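Local coordinates for protein putative transcriptional regulator (Streptomyces coelicolor A3, PDB 2PQQ) that probably binds cAMP through this N-terminal cyclic nucleotide-binding domain and, as a full-length protein, probably regulates transcription by binding DNA, at residues Phe13-Leu24 / Trp114-Leu125. Sequence-based numbering, arbitrary orientation.
Sequences FAALDDEQSAEL and WLNVRPEVATAL
Helix 18-24 runs almost perpendicular to helix 120-125, at 96° with the segment axes 11.8 Å apart; the Q20 backbone lies beside V121 and the E23 backbone beside W114. In this cyclic nucleotide-binding domain of the CRP family, the contact joins the N-terminal helix to the short helix 111-117 and to the start of the long helix 120-139, next to the second subunit, whose A122 packs on A122. W114 suits the junction because its indole is broad, flat and apolar yet carries one N-H. The ring reaches between the helices, swung to the far side of CB from the backbone N (chi1 -180°): V121 CG1 lies 3.6 Å above one face, and the backbone at L24 is over the opposite one. L24 CD1 comes within 3.8 Å of W114 CZ3, while L16 CD1 meets the rim of the six-membered ring. F13 extends this apolar layer, its CE1 3.9 Å from L125 CD2, and L24 CD2 sits over the centre of its ring. At the start of helix 18-24, D17 and Q20 form a capping box: D17 OD1 accepts from Q20 N, and Q20 OE1 from D17 N. The aliphatic part of Q20 remains available to pack, CG against V121 CG2. E23 fits because a carboxylate can take an indole N-H and a cationic group at once. W114 NE1 gives its hydrogen to E23 OE1 (2.8 Å) from above the carboxylate plane, yet the oxygen lies in the ring plane. Long and flexible, R118 bends at chi2 and chi3 to lay its guanidinium nearly coplanar with that carboxylate, and E19 OE1 adds a purely electrostatic salt bridge over the guanidinium face, 3.4 Å from R118 NE. A water also donates to E23 OE2, whose syn lone pair receives R118 NE at 3.2 Å.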
ATOM      1  N   PHE A  13      10.049  -4.429  18.773  1.00 36.13           N
ATOM      2  CA  PHE A  13      10.919  -4.424  19.964  1.00 35.49           C
ATOM      3  C   PHE A  13      12.406  -4.410  19.615  1.00 35.41           C
ATOM      4  O   PHE A  13      13.251  -4.571  20.499  1.00 35.14           O
ATOM      5  CB  PHE A  13      10.632  -5.636  20.845  1.00 34.96           C
ATOM      6  CG  PHE A  13       9.229  -5.703  21.364  1.00 36.90           C
ATOM      7  CD1 PHE A  13       8.641  -4.606  22.006  1.00 35.02           C
ATOM      8  CD2 PHE A  13       8.501  -6.885  21.252  1.00 36.29           C
ATOM      9  CE1 PHE A  13       7.343  -4.697  22.520  1.00 36.96           C
ATOM     10  CE2 PHE A  13       7.225  -6.982  21.766  1.00 36.92           C
ATOM     11  CZ  PHE A  13       6.627  -5.893  22.392  1.00 35.81           C
ATOM     12  N   ALA A  14      12.718  -4.224  18.329  1.00 35.30           N
ATOM     13  CA  ALA A  14      14.095  -4.330  17.848  1.00 35.05           C
ATOM     14  C   ALA A  14      15.051  -3.369  18.549  1.00 34.64           C
ATOM     15  O   ALA A  14      16.215  -3.707  18.763  1.00 33.95           O
ATOM     16  CB  ALA A  14      14.170  -4.146  16.313  1.00 35.48           C
ATOM     17  N   ALA A  15      14.565  -2.183  18.921  1.00 34.37           N
ATOM     18  CA  ALA A  15      15.460  -1.145  19.457  1.00 34.56           C
ATOM     19  C   ALA A  15      15.555  -1.124  20.982  1.00 34.96           C
ATOM     20  O   ALA A  15      16.300  -0.322  21.550  1.00 35.14           O
ATOM     21  CB  ALA A  15      15.074   0.234  18.930  1.00 34.68           C
ATOM     22  N   LEU A  16      14.820  -2.009  21.639  1.00 34.57           N
ATOM     23  CA  LEU A  16      14.801  -2.057  23.098  1.00 34.93           C
ATOM     24  C   LEU A  16      16.183  -2.395  23.595  1.00 34.93           C
ATOM     25  O   LEU A  16      16.877  -3.254  22.995  1.00 33.19           O
ATOM     26  CB  LEU A  16      13.792  -3.104  23.598  1.00 35.11           C
ATOM     27  CG  LEU A  16      12.266  -2.896  23.479  1.00 36.23           C
ATOM     28  CD1 LEU A  16      11.575  -3.893  24.392  1.00 35.20           C
ATOM     29  CD2 LEU A  16      11.795  -1.456  23.817  1.00 37.24           C
ATOM     30  N   ASP A  17      16.603  -1.704  24.660  1.00 35.76           N
ATOM     31  CA  ASP A  17      17.854  -2.053  25.342  1.00 36.80           C
ATOM     32  C   ASP A  17      17.675  -3.327  26.183  1.00 37.62           C
ATOM     33  O   ASP A  17      16.564  -3.878  26.254  1.00 36.82           O
ATOM     34  CB  ASP A  17      18.451  -0.869  26.150  1.00 37.24           C
ATOM     35  CG  ASP A  17      17.555  -0.393  27.297  1.00 38.83           C
ATOM     36  OD1 ASP A  17      16.721  -1.176  27.812  1.00 39.07           O
ATOM     37  OD2 ASP A  17      17.708   0.793  27.698  1.00 38.50           O
ATOM     38  N   ASP A  18      18.764  -3.797  26.793  1.00 38.17           N
ATOM     39  CA  ASP A  18      18.739  -5.025  27.590  1.00 39.44           C
ATOM     40  C   ASP A  18      17.797  -4.908  28.797  1.00 40.09           C
ATOM     41  O   ASP A  18      17.088  -5.869  29.133  1.00 40.22           O
ATOM     42  CB  ASP A  18      20.154  -5.424  28.032  1.00 39.30           C
ATOM     43  CG  ASP A  18      21.033  -5.913  26.871  1.00 40.60           C
ATOM     44  OD1 ASP A  18      20.538  -6.029  25.719  1.00 41.36           O
ATOM     45  OD2 ASP A  18      22.228  -6.197  27.115  1.00 38.88           O
ATOM     46  N   GLU A  19      17.767  -3.738  29.437  1.00 40.58           N
ATOM     47  CA  GLU A  19      16.902  -3.556  30.604  1.00 41.72           C
ATOM     48  C   GLU A  19      15.436  -3.575  30.189  1.00 40.59           C
ATOM     49  O   GLU A  19      14.627  -4.226  30.842  1.00 41.16           O
ATOM     50  CB  GLU A  19      17.231  -2.288  31.426  1.00 41.32           C
ATOM     51  CG  GLU A  19      15.985  -1.695  32.149  1.00 43.94           C
ATOM     52  CD  GLU A  19      16.253  -0.958  33.469  1.00 45.02           C
ATOM     53  OE1 GLU A  19      15.712   0.171  33.624  1.00 50.54           O
ATOM     54  OE2 GLU A  19      16.962  -1.495  34.367  1.00 48.55           O
ATOM     55  N   GLN A  20      15.095  -2.869  29.110  1.00 39.78           N
ATOM     56  CA  GLN A  20      13.713  -2.822  28.636  1.00 38.82           C
ATOM     57  C   GLN A  20      13.259  -4.211  28.183  1.00 38.26           C
ATOM     58  O   GLN A  20      12.125  -4.606  28.441  1.00 38.94           O
ATOM     59  CB  GLN A  20      13.527  -1.782  27.530  1.00 39.06           C
ATOM     60  CG  GLN A  20      13.772  -0.328  27.975  1.00 39.27           C
ATOM     61  CD  GLN A  20      14.118   0.593  26.819  1.00 41.46           C
ATOM     62  OE1 GLN A  20      14.615   0.159  25.759  1.00 41.76           O
ATOM     63  NE2 GLN A  20      13.866   1.878  27.016  1.00 38.83           N
ATOM     64  N   SER A  21      14.153  -4.944  27.534  1.00 37.70           N
ATOM     65  CA  SER A  21      13.890  -6.322  27.108  1.00 37.78           C
ATOM     66  C   SER A  21      13.642  -7.239  28.323  1.00 38.05           C
ATOM     67  O   SER A  21      12.818  -8.151  28.254  1.00 37.69           O
ATOM     68  CB  SER A  21      15.071  -6.861  26.303  1.00 37.22           C
ATOM     69  OG  SER A  21      15.307  -6.083  25.136  1.00 36.74           O
ATOM     70  N   ALA A  22      14.381  -7.016  29.414  1.00 37.67           N
ATOM     71  CA  ALA A  22      14.145  -7.755  30.654  1.00 37.58           C
ATOM     72  C   ALA A  22      12.735  -7.475  31.232  1.00 37.89           C
ATOM     73  O   ALA A  22      12.035  -8.409  31.658  1.00 38.01           O
ATOM     74  CB  ALA A  22      15.253  -7.450  31.672  1.00 38.28           C
ATOM     75  N   GLU A  23      12.311  -6.210  31.205  1.00 36.90           N
ATOM     76  CA  GLU A  23      10.996  -5.804  31.713  1.00 37.85           C
ATOM     77  C   GLU A  23       9.869  -6.428  30.889  1.00 36.83           C
ATOM     78  O   GLU A  23       8.909  -6.949  31.443  1.00 36.90           O
ATOM     79  CB  GLU A  23      10.833  -4.283  31.683  1.00 37.69           C
ATOM     80  CG  GLU A  23      11.860  -3.500  32.514  1.00 40.44           C
ATOM     81  CD  GLU A  23      11.848  -1.995  32.192  1.00 40.10           C
ATOM     82  OE1 GLU A  23      11.413  -1.612  31.086  1.00 40.93           O
ATOM     83  OE2 GLU A  23      12.262  -1.200  33.053  1.00 43.46           O
ATOM     84  N   LEU A  24      10.006  -6.326  29.571  1.00 36.24           N
ATOM     85  CA  LEU A  24       9.155  -7.008  28.589  1.00 35.87           C
ATOM     86  C   LEU A  24       9.011  -8.489  28.919  1.00 35.56           C
ATOM     87  O   LEU A  24       7.889  -8.993  29.019  1.00 35.67           O
ATOM     88  CB  LEU A  24       9.739  -6.839  27.189  1.00 35.22           C
ATOM     89  CG  LEU A  24       9.004  -7.555  26.046  1.00 35.70           C
ATOM     90  CD1 LEU A  24       7.448  -7.229  25.972  1.00 37.13           C
ATOM     91  CD2 LEU A  24       9.739  -7.250  24.734  1.00 35.86           C
ATOM     92  N   TRP A 114       3.791  -1.570  32.647  1.00 35.69           N
ATOM     93  CA  TRP A 114       5.146  -1.503  32.128  1.00 36.96           C
ATOM     94  C   TRP A 114       5.541  -0.056  31.873  1.00 37.56           C
ATOM     95  O   TRP A 114       6.578   0.391  32.352  1.00 37.19           O
ATOM     96  CB  TRP A 114       5.295  -2.387  30.897  1.00 37.67           C
ATOM     97  CG  TRP A 114       6.665  -2.398  30.285  1.00 38.05           C
ATOM     98  CD1 TRP A 114       7.881  -2.058  30.887  1.00 38.87           C
ATOM     99  CD2 TRP A 114       6.975  -2.797  28.957  1.00 37.73           C
ATOM    100  NE1 TRP A 114       8.905  -2.215  29.975  1.00 39.01           N
ATOM    101  CE2 TRP A 114       8.379  -2.687  28.797  1.00 38.07           C
ATOM    102  CE3 TRP A 114       6.200  -3.246  27.878  1.00 38.18           C
ATOM    103  CZ2 TRP A 114       9.015  -2.996  27.595  1.00 40.02           C
ATOM    104  CZ3 TRP A 114       6.841  -3.555  26.680  1.00 39.24           C
ATOM    105  CH2 TRP A 114       8.233  -3.413  26.551  1.00 37.76           C
ATOM    106  N   LEU A 115       4.685   0.698  31.182  1.00 39.04           N
ATOM    107  CA  LEU A 115       4.956   2.131  30.947  1.00 40.19           C
ATOM    108  C   LEU A 115       5.117   2.928  32.238  1.00 40.63           C
ATOM    109  O   LEU A 115       5.940   3.835  32.296  1.00 40.52           O
ATOM    110  CB  LEU A 115       3.896   2.782  30.051  1.00 40.53           C
ATOM    111  CG  LEU A 115       3.579   2.107  28.713  1.00 43.31           C
ATOM    112  CD1 LEU A 115       2.644   3.020  27.873  1.00 44.66           C
ATOM    113  CD2 LEU A 115       4.841   1.725  27.928  1.00 43.59           C
ATOM    114  N   ASN A 116       4.355   2.571  33.269  1.00 40.96           N
ATOM    115  CA  ASN A 116       4.466   3.201  34.591  1.00 41.83           C
ATOM    116  C   ASN A 116       5.801   2.946  35.277  1.00 41.64           C
ATOM    117  O   ASN A 116       6.307   3.801  35.979  1.00 42.59           O
ATOM    118  CB  ASN A 116       3.340   2.722  35.511  1.00 42.21           C
ATOM    119  CG  ASN A 116       1.977   3.246  35.091  1.00 44.29           C
ATOM    120  OD1 ASN A 116       0.989   3.131  35.829  1.00 45.48           O
ATOM    121  ND2 ASN A 116       1.912   3.809  33.891  1.00 45.21           N
ATOM    122  N   VAL A 117       6.353   1.757  35.084  1.00 40.82           N
ATOM    123  CA  VAL A 117       7.659   1.405  35.640  1.00 40.75           C
ATOM    124  C   VAL A 117       8.804   2.035  34.827  1.00 40.57           C
ATOM    125  O   VAL A 117       9.857   2.390  35.376  1.00 38.59           O
ATOM    126  CB  VAL A 117       7.795  -0.145  35.693  1.00 40.70           C
ATOM    127  CG1 VAL A 117       9.230  -0.587  35.793  1.00 41.16           C
ATOM    128  CG2 VAL A 117       6.959  -0.701  36.845  1.00 39.08           C
ATOM    129  N   ARG A 118       8.586   2.164  33.519  1.00 40.51           N
ATOM    130  CA  ARG A 118       9.654   2.543  32.587  1.00 41.34           C
ATOM    131  C   ARG A 118       9.085   3.437  31.479  1.00 41.61           C
ATOM    132  O   ARG A 118       8.787   2.980  30.366  1.00 41.32           O
ATOM    133  CB  ARG A 118      10.313   1.294  32.017  1.00 41.66           C
ATOM    134  CG  ARG A 118      11.587   1.521  31.144  1.00 45.12           C
ATOM    135  CD  ARG A 118      12.675   2.325  31.827  1.00 49.03           C
ATOM    136  NE  ARG A 118      12.871   1.951  33.228  1.00 54.49           N
ATOM    137  CZ  ARG A 118      13.202   2.815  34.193  1.00 56.70           C
ATOM    138  NH1 ARG A 118      13.351   4.111  33.918  1.00 57.26           N
ATOM    139  NH2 ARG A 118      13.368   2.384  35.439  1.00 58.03           N
ATOM    140  N   PRO A 119       8.959   4.730  31.784  1.00 42.22           N
ATOM    141  CA  PRO A 119       8.245   5.687  30.941  1.00 42.91           C
ATOM    142  C   PRO A 119       8.884   5.893  29.564  1.00 42.77           C
ATOM    143  O   PRO A 119       8.186   6.295  28.629  1.00 42.80           O
ATOM    144  CB  PRO A 119       8.298   6.984  31.757  1.00 43.16           C
ATOM    145  CG  PRO A 119       8.721   6.582  33.130  1.00 43.99           C
ATOM    146  CD  PRO A 119       9.573   5.381  32.954  1.00 42.12           C
ATOM    147  N   GLU A 120      10.192   5.629  29.451  1.00 42.30           N
ATOM    148  CA  GLU A 120      10.913   5.721  28.175  1.00 42.16           C
ATOM    149  C   GLU A 120      10.405   4.739  27.124  1.00 41.06           C
ATOM    150  O   GLU A 120      10.632   4.930  25.923  1.00 40.06           O
ATOM    151  CB  GLU A 120      12.418   5.476  28.372  1.00 43.02           C
ATOM    152  CG  GLU A 120      13.158   6.609  29.050  1.00 46.03           C
ATOM    153  CD  GLU A 120      14.665   6.563  28.805  1.00 51.59           C
ATOM    154  OE1 GLU A 120      15.432   6.683  29.789  1.00 51.93           O
ATOM    155  OE2 GLU A 120      15.081   6.426  27.624  1.00 54.56           O
ATOM    156  N   VAL A 121       9.755   3.672  27.588  1.00 39.89           N
ATOM    157  CA  VAL A 121       9.231   2.633  26.721  1.00 38.92           C
ATOM    158  C   VAL A 121       8.131   3.195  25.824  1.00 38.58           C
ATOM    159  O   VAL A 121       8.039   2.783  24.682  1.00 37.52           O
ATOM    160  CB  VAL A 121       8.747   1.393  27.519  1.00 39.50           C
ATOM    161  CG1 VAL A 121       7.911   0.427  26.653  1.00 39.79           C
ATOM    162  CG2 VAL A 121       9.937   0.638  28.102  1.00 41.06           C
ATOM    163  N   ALA A 122       7.308   4.117  26.338  1.00 37.71           N
ATOM    164  CA  ALA A 122       6.193   4.682  25.561  1.00 38.03           C
ATOM    165  C   ALA A 122       6.728   5.380  24.333  1.00 38.16           C
ATOM    166  O   ALA A 122       6.260   5.152  23.224  1.00 38.42           O
ATOM    167  CB  ALA A 122       5.335   5.670  26.422  1.00 37.95           C
ATOM    168  N   THR A 123       7.757   6.196  24.543  1.00 38.17           N
ATOM    169  CA  THR A 123       8.457   6.886  23.490  1.00 37.98           C
ATOM    170  C   THR A 123       9.087   5.919  22.479  1.00 37.27           C
ATOM    171  O   THR A 123       8.983   6.126  21.262  1.00 35.70           O
ATOM    172  CB  THR A 123       9.500   7.807  24.132  1.00 38.47           C
ATOM    173  OG1 THR A 123       8.795   8.762  24.925  1.00 41.72           O
ATOM    174  CG2 THR A 123      10.302   8.541  23.090  1.00 40.51           C
ATOM    175  N   ALA A 124       9.718   4.859  22.985  1.00 36.10           N
ATOM    176  CA  ALA A 124      10.337   3.846  22.123  1.00 34.97           C
ATOM    177  C   ALA A 124       9.290   3.059  21.318  1.00 34.37           C
ATOM    178  O   ALA A 124       9.469   2.808  20.119  1.00 33.58           O
ATOM    179  CB  ALA A 124      11.210   2.916  22.948  1.00 35.38           C
ATOM    180  N   LEU A 125       8.178   2.691  21.956  1.00 33.57           N
ATOM    181  CA  LEU A 125       7.121   2.010  21.216  1.00 32.97           C
ATOM    182  C   LEU A 125       6.485   2.923  20.183  1.00 32.36           C
ATOM    183  O   LEU A 125       6.258   2.499  19.058  1.00 33.07           O
ATOM    184  CB  LEU A 125       6.080   1.402  22.155  1.00 33.81           C
ATOM    185  CG  LEU A 125       6.683   0.323  23.067  1.00 34.21           C
ATOM    186  CD1 LEU A 125       5.618  -0.168  24.001  1.00 36.53           C
ATOM    187  CD2 LEU A 125       7.341  -0.833  22.284  1.00 33.50           C
TER
HETATM  188  O   HOH W   1      12.969  -0.071  35.803  1.00 55.96           O